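Long-range contacts in scaffolding protein (Clostridium cellulolyticum, PDB 1G43), which probably binds crystalline cellulose through its family IIIa carbohydrate-binding domain, attaching the cellulosome scaffold to its substrate: residues Q9-S15 with Y134-Y140; G63-G67 with A103-P107; G2-V8 with V150-Y156. All blocks are in the same frame, centred on the assembly; numbering follows the deposited sequence.

Overall arrangement
From the N terminus, residues 2-8 run straight into 9-15, so contacts 3 and 1 share strand 6-11 and their segments adjoin. Contact 3 closes the longest loop, bringing the chain start to 150-156 near the C terminus; it joins the edge of one sheet of the beta-sandwich to the edge hairpin of the other. Contact 1 is nested within it and ties the far end of strand 6-11 to the loop 134-140; the centres of contacts 1 and 3 lie about 21 Å apart. Nested inside both is contact 2, which joins the end of strand 55-66 to the short strand 105-106 and touches neither, its nearest atoms lying about 9 Å from contact 1.

Contact 1. Residues Q9-S15 with Y134-Y140; sequences QFNNGSS and YTAAGSY
Asn12 and Ala137 join the end of strand 6-11 to an irregular loop along one border of the CBM3 beta-sandwich, and an Asx turn shapes the chain where the strand ends. In that turn Asn11 OD1 accepts from Gly13 N at 2.8 Å, in the carbonyl plane.

Backbone and amide hydrogen bonds form the centre. Ala137 O takes two donors: Asn12 N lies in its carbonyl plane at 2.9 Å, whereas Ser14 N stands well above that plane at 3.0 Å. The Asn12 amide answers with both ends. Its OD1 accepts from Ala137 N over 3.0 Å in a nearly straight bond, and its ND2 donates to Thr135 O at 2.8 Å along a more bent path. With CG between the backbone N and the carbonyl carbon (chi1 51°), this amide lies against the loop backbone and is fixed in rotation by the two bonds.

Aromatic contacts form a second group. Phe10 turns the edge of its ring to Thr135 O and loosely meets the methyl of Ala137, while Trp143 packs against the ring from outside the two segments. Asn11 ND2 sits over the middle of the Tyr140 ring, 3.3 Å above its plane, with amide and ring 71° apart; the Tyr140 hydroxyl itself bonds Glu113.

One side-chain hydrogen bond lies apart from the centre. Tyr134, with CG anti to the backbone N (chi1 178°), extends past Asn12 to the end of segment 9-15, where its OH donates to Ser15 O at 2.6 Å.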
# COMPACT_ATOMS: atom_id res chain seq x y z
N GLN A 9 -8.75 -3.35 -1.49
CA GLN A 9 -8.63 -4.66 -0.87
C GLN A 9 -7.17 -4.92 -0.58
O GLN A 9 -6.28 -4.38 -1.25
CB GLN A 9 -9.21 -5.75 -1.75
CG GLN A 9 -10.70 -5.90 -1.58
CD GLN A 9 -11.23 -7.07 -2.36
OE1 GLN A 9 -11.09 -7.14 -3.59
NE2 GLN A 9 -11.83 -8.01 -1.66
N PHE A 10 -6.92 -5.78 0.41
CA PHE A 10 -5.57 -6.04 0.85
C PHE A 10 -5.30 -7.52 1.13
O PHE A 10 -6.23 -8.28 1.34
CB PHE A 10 -5.36 -5.20 2.11
CG PHE A 10 -4.10 -5.50 2.87
CD1 PHE A 10 -2.95 -4.79 2.62
CD2 PHE A 10 -4.09 -6.48 3.84
CE1 PHE A 10 -1.77 -5.04 3.35
CE2 PHE A 10 -2.94 -6.74 4.57
CZ PHE A 10 -1.77 -6.02 4.33
N ASN A 11 -4.03 -7.91 1.11
CA ASN A 11 -3.59 -9.28 1.41
C ASN A 11 -2.07 -9.25 1.56
O ASN A 11 -1.42 -8.36 1.01
CB ASN A 11 -4.05 -10.30 0.32
CG ASN A 11 -2.94 -10.72 -0.68
OD1 ASN A 11 -1.89 -11.26 -0.30
ND2 ASN A 11 -3.19 -10.49 -1.97
N ASN A 12 -1.52 -10.16 2.35
CA ASN A 12 -0.07 -10.25 2.51
C ASN A 12 0.35 -11.73 2.43
O ASN A 12 1.32 -12.15 3.06
CB ASN A 12 0.39 -9.64 3.85
CG ASN A 12 -0.39 -10.17 5.02
OD1 ASN A 12 -1.01 -11.24 4.95
ND2 ASN A 12 -0.36 -9.44 6.13
N GLY A 13 -0.39 -12.51 1.66
CA GLY A 13 -0.07 -13.92 1.53
C GLY A 13 0.10 -14.58 2.88
O GLY A 13 0.96 -15.45 3.07
N SER A 14 -0.71 -14.13 3.83
CA SER A 14 -0.69 -14.64 5.19
C SER A 14 0.74 -14.85 5.72
O SER A 14 1.14 -15.97 6.03
CB SER A 14 -1.49 -15.95 5.26
OG SER A 14 -1.76 -16.29 6.62
N SER A 15 1.51 -13.76 5.83
CA SER A 15 2.89 -13.81 6.33
C SER A 15 2.90 -14.07 7.83
O SER A 15 1.97 -13.67 8.55
CB SER A 15 3.62 -12.48 6.04
OG SER A 15 2.90 -11.37 6.57
N TYR A 134 -1.10 -4.55 10.45
CA TYR A 134 -0.93 -5.98 10.24
C TYR A 134 -2.06 -6.91 10.61
O TYR A 134 -2.68 -6.82 11.66
CB TYR A 134 0.35 -6.49 10.95
CG TYR A 134 0.56 -8.01 10.81
CD1 TYR A 134 0.96 -8.58 9.61
CD2 TYR A 134 0.27 -8.87 11.88
CE1 TYR A 134 1.05 -9.99 9.45
CE2 TYR A 134 0.36 -10.28 11.73
CZ TYR A 134 0.75 -10.82 10.52
OH TYR A 134 0.81 -12.18 10.37
N THR A 135 -2.31 -7.82 9.68
CA THR A 135 -3.27 -8.88 9.86
C THR A 135 -2.92 -9.94 8.84
O THR A 135 -2.63 -9.65 7.68
CB THR A 135 -4.73 -8.43 9.68
OG1 THR A 135 -5.57 -9.52 10.08
CG2 THR A 135 -5.03 -8.08 8.24
N ALA A 136 -2.92 -11.19 9.28
CA ALA A 136 -2.60 -12.29 8.37
C ALA A 136 -3.79 -12.44 7.44
O ALA A 136 -4.85 -12.86 7.86
CB ALA A 136 -2.36 -13.56 9.15
N ALA A 137 -3.60 -12.06 6.18
CA ALA A 137 -4.63 -12.13 5.17
C ALA A 137 -4.02 -12.87 3.99
O ALA A 137 -3.09 -12.38 3.33
CB ALA A 137 -5.03 -10.75 4.76
N GLY A 138 -4.55 -14.06 3.73
CA GLY A 138 -4.04 -14.89 2.67
C GLY A 138 -4.68 -14.60 1.34
O GLY A 138 -4.12 -14.96 0.30
N SER A 139 -5.84 -13.97 1.37
CA SER A 139 -6.54 -13.63 0.13
C SER A 139 -6.99 -12.18 0.24
O SER A 139 -7.05 -11.64 1.33
CB SER A 139 -7.74 -14.55 -0.05
OG SER A 139 -8.58 -14.48 1.10
N TYR A 140 -7.27 -11.52 -0.88
CA TYR A 140 -7.69 -10.12 -0.79
C TYR A 140 -8.91 -10.01 0.12
O TYR A 140 -9.79 -10.86 0.09
CB TYR A 140 -8.00 -9.54 -2.20
CG TYR A 140 -6.77 -9.09 -2.99
CD1 TYR A 140 -5.94 -8.06 -2.53
CD2 TYR A 140 -6.37 -9.76 -4.16
CE1 TYR A 140 -4.75 -7.71 -3.20
CE2 TYR A 140 -5.18 -9.42 -4.85
CZ TYR A 140 -4.38 -8.39 -4.36
OH TYR A 140 -3.19 -8.07 -4.99

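Contact 2. Residues G63-G67 with A103-P107; sequences GYMSG and AGSLP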
# COMPACT_ATOMS: atom_id res chain seq x y z
N GLY A 63 -0.24 -3.63 -12.20
CA GLY A 63 -0.83 -3.55 -13.51
C GLY A 63 -2.31 -3.24 -13.53
O GLY A 63 -2.99 -3.32 -12.49
N TYR A 64 -2.80 -2.87 -14.72
CA TYR A 64 -4.22 -2.55 -14.90
C TYR A 64 -4.65 -2.48 -16.37
O TYR A 64 -3.84 -2.34 -17.29
CB TYR A 64 -4.59 -1.26 -14.18
CG TYR A 64 -3.97 -0.02 -14.79
CD1 TYR A 64 -4.62 0.68 -15.80
CD2 TYR A 64 -2.73 0.43 -14.37
CE1 TYR A 64 -4.05 1.82 -16.38
CE2 TYR A 64 -2.16 1.56 -14.94
CZ TYR A 64 -2.82 2.25 -15.94
OH TYR A 64 -2.26 3.40 -16.47
N MET A 65 -5.96 -2.56 -16.55
CA MET A 65 -6.60 -2.53 -17.85
C MET A 65 -7.00 -1.12 -18.22
O MET A 65 -7.63 -0.42 -17.43
CB MET A 65 -7.83 -3.42 -17.82
CG MET A 65 -7.47 -4.89 -17.72
SD MET A 65 -6.84 -5.40 -19.32
CE MET A 65 -8.51 -5.75 -20.09
N SER A 66 -6.60 -0.71 -19.42
CA SER A 66 -6.94 0.61 -19.95
C SER A 66 -7.68 0.23 -21.23
O SER A 66 -7.05 -0.20 -22.21
CB SER A 66 -5.65 1.38 -20.29
OG SER A 66 -5.82 2.78 -20.20
N GLY A 67 -9.00 0.33 -21.21
CA GLY A 67 -9.74 -0.04 -22.41
C GLY A 67 -9.53 -1.54 -22.55
O GLY A 67 -9.85 -2.28 -21.62
N ALA A 103 2.46 7.02 -14.74
CA ALA A 103 1.91 5.69 -14.52
C ALA A 103 0.71 5.48 -15.44
O ALA A 103 0.53 4.39 -16.02
CB ALA A 103 1.48 5.55 -13.06
N GLY A 104 -0.10 6.53 -15.60
CA GLY A 104 -1.29 6.44 -16.44
C GLY A 104 -2.56 6.89 -15.73
O GLY A 104 -2.50 7.54 -14.69
N SER A 105 -3.72 6.58 -16.30
CA SER A 105 -4.96 6.99 -15.65
C SER A 105 -5.81 5.75 -15.45
O SER A 105 -5.90 4.90 -16.32
CB SER A 105 -5.72 8.01 -16.52
OG SER A 105 -6.31 9.06 -15.73
N LEU A 106 -6.39 5.62 -14.26
CA LEU A 106 -7.21 4.47 -13.97
C LEU A 106 -8.63 4.85 -14.38
O LEU A 106 -9.21 5.80 -13.88
CB LEU A 106 -7.15 4.14 -12.49
CG LEU A 106 -7.91 2.89 -12.01
CD1 LEU A 106 -7.28 1.60 -12.61
CD2 LEU A 106 -7.88 2.86 -10.51
N PRO A 107 -9.20 4.10 -15.32
CA PRO A 107 -10.56 4.42 -15.77
C PRO A 107 -11.64 4.16 -14.72
O PRO A 107 -11.52 3.24 -13.90
CB PRO A 107 -10.74 3.52 -16.99
CG PRO A 107 -9.29 3.09 -17.37
CD PRO A 107 -8.66 2.93 -16.02
O HOH W 1 -3.84 5.14 -19.22
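Tyr64 and Ser66 face residues 103-107 across a gap with no direct backbone hydrogen bond: the nearest CA pair, Ser66 and Pro107, is 6.7 Å apart, so side chains and one water make the connection.

Tyr64 carries most of it. A chi1 of 68° tucks CG over the main chain, flanked by N and C, and the ring runs out from strand 55-66 toward the loop leading into strand 105-106. There the hydroxyl donates to Ala103 O at 3.0 Å. The acceptor lies near the ring plane, at its edge, but the donor is tilted 30° from the plane of the Ala103 carbonyl. The same OH comes within 3.2 Å of Gly104 CA. Gly104, which has no beta carbon, lets the hydroxyl come directly against the main chain.

Nearer the strand, Tyr64 CB packs on Leu106 CD1 at 4.2 Å. Leu38 touches both Tyr64 and Leu106, adding an apolar neighbour from another part of the chain. On the more exposed flank, the Pro107 ring rests beside the backbone, with its CD 3.8 Å from Met65 O. Water 1 spans the remaining polar gap: it accepts from Ser105 N at 3.3 Å and is also hydrogen-bonded to Ser66 OG.

Backbone bonds of Leu106 with Ile36 and of Gly104 with Leu38 hold the second segment in place, while Tyr64 pairs with Ile71. The contact therefore sets the end of a long sheet strand against the small two-stranded antiparallel ribbon of 36-37 and 105-106, a peripheral packing of ribbon on sheet within the CBM3 beta-sandwich.

Contact 3. Residues G2-V8 with V150-Y156; sequences GTGVVSV and VGGTLAY
Ala155 O accepts from Gly4 N at 2.7 Å, the shortest hydrogen bond between the N-terminal segment and the 150-156 hairpin. One residue earlier in each segment, Thr3 N donates to Leu154 O at 3.0 Å, so two successive amides follow two successive carbonyls. Water 2 donates to Thr153 O; any link from it to Thr3 OG1 is doubtful.

Side-chain packing beyond these bonds is mostly apolar. Val5 CG1 meets Val150 CG2 at 3.9 Å. The methyl of Ala155 packs against Val6 CG2 at 4.0 Å and also touches Val5 CB.

Tyr156, with CG anti to its own amide nitrogen (chi1 175°), lays its ring alongside strand 6-11. Val8 CB stands over one face, 3.9 Å from the ring centroid and 27° off the normal, a CH-pi contact, and Val8 N lies 3.7 Å above the ring plane, over its centre. The phenol oxygen is hydrogen-bonded to Asp142 OD1, outside the two segments.

A type I' turn from Val150 to Thr153 closes the hairpin, and Ala155 with Tyr156 forms a classic beta bulge opposite Ala148. The N-terminal loop and the start of strand 6-11 thus meet a bulged edge hairpin where the two sheets of the CBM3 beta-sandwich come together.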
# COMPACT_ATOMS: atom_id res chain seq x y z
N GLY A 2 -13.36 8.82 4.97
CA GLY A 2 -12.87 8.55 3.63
C GLY A 2 -13.89 8.97 2.60
O GLY A 2 -15.11 8.78 2.78
N THR A 3 -13.38 9.51 1.49
CA THR A 3 -14.21 10.02 0.39
C THR A 3 -14.88 8.96 -0.51
O THR A 3 -15.84 9.27 -1.23
CB THR A 3 -13.38 10.98 -0.49
OG1 THR A 3 -12.16 10.33 -0.87
CG2 THR A 3 -13.06 12.27 0.27
N GLY A 4 -14.38 7.73 -0.50
CA GLY A 4 -15.02 6.70 -1.31
C GLY A 4 -14.85 6.86 -2.82
O GLY A 4 -15.65 6.36 -3.61
N VAL A 5 -13.79 7.57 -3.19
CA VAL A 5 -13.44 7.79 -4.58
C VAL A 5 -12.88 6.48 -5.10
O VAL A 5 -12.90 6.21 -6.30
CB VAL A 5 -12.41 8.92 -4.65
CG1 VAL A 5 -11.44 8.71 -5.81
CG2 VAL A 5 -13.15 10.26 -4.81
N VAL A 6 -12.38 5.67 -4.17
CA VAL A 6 -11.84 4.35 -4.51
C VAL A 6 -12.15 3.36 -3.40
O VAL A 6 -12.40 3.75 -2.26
CB VAL A 6 -10.30 4.38 -4.73
CG1 VAL A 6 -9.97 5.39 -5.79
CG2 VAL A 6 -9.56 4.69 -3.44
N SER A 7 -12.16 2.09 -3.74
CA SER A 7 -12.40 1.03 -2.79
C SER A 7 -11.06 0.28 -2.75
O SER A 7 -10.39 0.21 -3.78
CB SER A 7 -13.50 0.12 -3.34
OG SER A 7 -13.61 -1.11 -2.61
N VAL A 8 -10.66 -0.28 -1.62
CA VAL A 8 -9.39 -1.01 -1.61
C VAL A 8 -9.38 -2.36 -0.89
O VAL A 8 -9.95 -2.51 0.19
CB VAL A 8 -8.27 -0.16 -0.98
CG1 VAL A 8 -6.95 -0.97 -0.97
CG2 VAL A 8 -8.11 1.16 -1.73
N VAL A 150 -6.25 10.22 -2.28
CA VAL A 150 -6.36 10.64 -3.66
C VAL A 150 -6.21 12.14 -3.64
O VAL A 150 -6.98 12.85 -2.97
CB VAL A 150 -7.70 10.27 -4.22
CG1 VAL A 150 -7.91 10.97 -5.54
CG2 VAL A 150 -7.75 8.76 -4.41
N GLY A 151 -5.19 12.62 -4.35
CA GLY A 151 -4.96 14.06 -4.40
C GLY A 151 -4.68 14.68 -3.03
O GLY A 151 -4.85 15.89 -2.85
N GLY A 152 -4.27 13.89 -2.05
CA GLY A 152 -3.98 14.49 -0.76
C GLY A 152 -5.07 14.34 0.28
O GLY A 152 -4.89 14.78 1.41
N THR A 153 -6.21 13.76 -0.07
CA THR A 153 -7.27 13.57 0.91
C THR A 153 -7.67 12.09 1.00
O THR A 153 -7.70 11.37 -0.01
CB THR A 153 -8.52 14.44 0.60
OG1 THR A 153 -9.23 13.90 -0.52
CG2 THR A 153 -8.09 15.87 0.26
N LEU A 154 -7.96 11.64 2.22
CA LEU A 154 -8.34 10.25 2.50
C LEU A 154 -9.53 9.81 1.69
O LEU A 154 -10.59 10.44 1.75
CB LEU A 154 -8.66 10.10 3.99
CG LEU A 154 -8.92 8.72 4.58
CD1 LEU A 154 -7.66 7.88 4.57
CD2 LEU A 154 -9.37 8.91 6.02
N ALA A 155 -9.38 8.72 0.95
CA ALA A 155 -10.46 8.20 0.12
C ALA A 155 -10.98 6.85 0.61
O ALA A 155 -12.11 6.47 0.29
CB ALA A 155 -9.98 8.09 -1.33
N TYR A 156 -10.14 6.14 1.37
CA TYR A 156 -10.48 4.82 1.92
C TYR A 156 -9.64 4.49 3.17
O TYR A 156 -8.48 4.91 3.28
CB TYR A 156 -10.25 3.73 0.88
CG TYR A 156 -10.45 2.32 1.39
CD1 TYR A 156 -11.72 1.72 1.41
CD2 TYR A 156 -9.37 1.59 1.90
CE1 TYR A 156 -11.90 0.43 1.94
CE2 TYR A 156 -9.53 0.30 2.44
CZ TYR A 156 -10.80 -0.27 2.45
OH TYR A 156 -10.93 -1.53 3.00
O HOH W 2 -10.19 11.15 -2.00